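Local coordinates for protein endoglucanase family 5 (Clostridium acetobutylicum ATCC 824, PDB 6PZ7) that probably hydrolyses internal beta-1,4-glycosidic bonds of cellulose and related plant polysaccharides, as a broad-specificity endoglucanase of glycoside hydrolase subfamily GH5_4, at residues Q83-V86 against N87-I90. Numbering follows the deposited sequence.
Sequences QEVV and NYVI
Val86 and Ile90, one turn apart on helix 76-91, lie side by side and point the same way, with Val86 CG1 4.0 Å from Ile90 CG1. The backbone bond from Ile90 N to Val86 O, 2.9 Å, joins the same two residues. The tight side is the buried one: Val85, Val86 and Val89, beta-branched and compact, pack against Ile58 of strand 55-58, where the helix, linking strands 55-58 and 95-99 in a beta-alpha-beta unit, lies on the outside of the (beta/alpha)8 barrel. Ile90, partly exposed, extends this apolar strip to His138. The bond from Val89 N to Val85 O is weak at 3.4 Å. Tyr88, its CG anti to the carbonyl carbon (chi1 -61°), turns its ring back along the helix, so that Glu84 O sits 3.4 Å above one face, toward the rim. Tyrosine suits this border: its ring meets Val85 and Ile45, and its OH bonds to Arg81, which also pairs with Glu84, a carboxylate at the solvent edge. Asn87 N bonds to Gln83 O at 2.8 Å, but the partly exposed amide ends are looser, Gln83 CG and Asn87 ND2 staying 4.0 Å apart. Amides can hydrogen-bond here: Asn87 OD1 bonds to Tyr135 OH, and Gln83 NE2 weakly to the same hydroxyl. Backbone bonds thus hold the turn and apolar contact seats its inner side, whereas the outer polar groups rely on partners beyond it.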
loop_
_atom_site.group_PDB
_atom_site.type_symbol
_atom_site.label_atom_id
_atom_site.label_comp_id
_atom_site.label_asym_id
_atom_site.label_seq_id
_atom_site.Cartn_x
_atom_site.Cartn_y
_atom_site.Cartn_z
ATOM N N GLN A 83 -1.631 1.040 17.146
ATOM C CA GLN A 83 -2.742 1.956 17.366
ATOM C C GLN A 83 -2.265 3.386 17.611
ATOM O O GLN A 83 -2.909 4.347 17.176
ATOM C CB GLN A 83 -3.615 1.482 18.519
ATOM C CG GLN A 83 -4.768 2.433 18.756
ATOM C CD GLN A 83 -5.697 1.973 19.807
ATOM O OE1 GLN A 83 -5.319 1.862 20.968
ATOM N NE2 GLN A 83 -6.934 1.637 19.393
ATOM N N GLU A 84 -1.166 3.558 18.345
ATOM C CA GLU A 84 -0.628 4.903 18.549
ATOM C C GLU A 84 -0.366 5.588 17.205
ATOM O O GLU A 84 -0.673 6.771 17.007
ATOM C CB GLU A 84 0.676 4.867 19.362
ATOM C CG GLU A 84 0.512 4.504 20.809
ATOM C CD GLU A 84 1.781 4.454 21.603
ATOM O OE1 GLU A 84 2.897 4.545 21.058
ATOM O OE2 GLU A 84 1.685 4.347 22.855
ATOM N N VAL A 85 0.237 4.862 16.254
ATOM C CA VAL A 85 0.585 5.409 14.941
ATOM C C VAL A 85 -0.666 5.657 14.113
ATOM O O VAL A 85 -0.823 6.722 13.505
ATOM C CB VAL A 85 1.621 4.511 14.244
ATOM C CG1 VAL A 85 1.894 5.048 12.865
ATOM C CG2 VAL A 85 2.891 4.439 15.062
ATOM N N VAL A 86 -1.609 4.717 14.112
ATOM C CA VAL A 86 -2.905 4.957 13.490
ATOM C C VAL A 86 -3.526 6.229 14.044
ATOM O O VAL A 86 -4.053 7.057 13.289
ATOM C CB VAL A 86 -3.823 3.744 13.681
ATOM C CG1 VAL A 86 -5.264 4.076 13.352
ATOM C CG2 VAL A 86 -3.325 2.590 12.864
ATOM N N ASN A 87 -3.482 6.416 15.364
ATOM C CA ASN A 87 -4.067 7.606 15.966
ATOM C C ASN A 87 -3.385 8.883 15.529
ATOM O O ASN A 87 -4.068 9.906 15.405
ATOM C CB ASN A 87 -4.150 7.499 17.491
ATOM C CG ASN A 87 -5.356 6.700 17.949
ATOM O OD1 ASN A 87 -6.262 6.401 17.153
ATOM N ND2 ASN A 87 -5.390 6.370 19.234
ATOM N N TYR A 88 -2.063 8.902 15.322
ATOM C CA TYR A 88 -1.434 10.125 14.813
ATOM C C TYR A 88 -2.154 10.571 13.543
ATOM O O TYR A 88 -2.405 11.761 13.326
ATOM C CB TYR A 88 0.061 9.910 14.492
ATOM C CG TYR A 88 0.998 9.511 15.603
ATOM C CD1 TYR A 88 0.791 9.831 16.923
ATOM C CD2 TYR A 88 2.152 8.801 15.287
ATOM C CE1 TYR A 88 1.684 9.427 17.901
ATOM C CE2 TYR A 88 3.038 8.391 16.245
ATOM C CZ TYR A 88 2.806 8.716 17.566
ATOM O OH TYR A 88 3.706 8.288 18.531
ATOM N N VAL A 89 -2.375 9.612 12.635
ATOM C CA VAL A 89 -2.968 9.894 11.332
ATOM C C VAL A 89 -4.438 10.307 11.479
ATOM O O VAL A 89 -4.899 11.327 10.926
ATOM C CB VAL A 89 -2.806 8.664 10.412
ATOM C CG1 VAL A 89 -3.502 8.904 9.081
ATOM C CG2 VAL A 89 -1.332 8.355 10.182
ATOM N N ILE A 90 -5.212 9.515 12.228
ATOM C CA ILE A 90 -6.642 9.767 12.388
ATOM C C ILE A 90 -6.867 11.088 13.088
ATOM O O ILE A 90 -7.788 11.841 12.722
ATOM C CB ILE A 90 -7.320 8.577 13.104
ATOM C CG1 ILE A 90 -7.272 7.290 12.228
ATOM C CG2 ILE A 90 -8.734 8.907 13.541
ATOM C CD1 ILE A 90 -8.075 7.347 10.964
#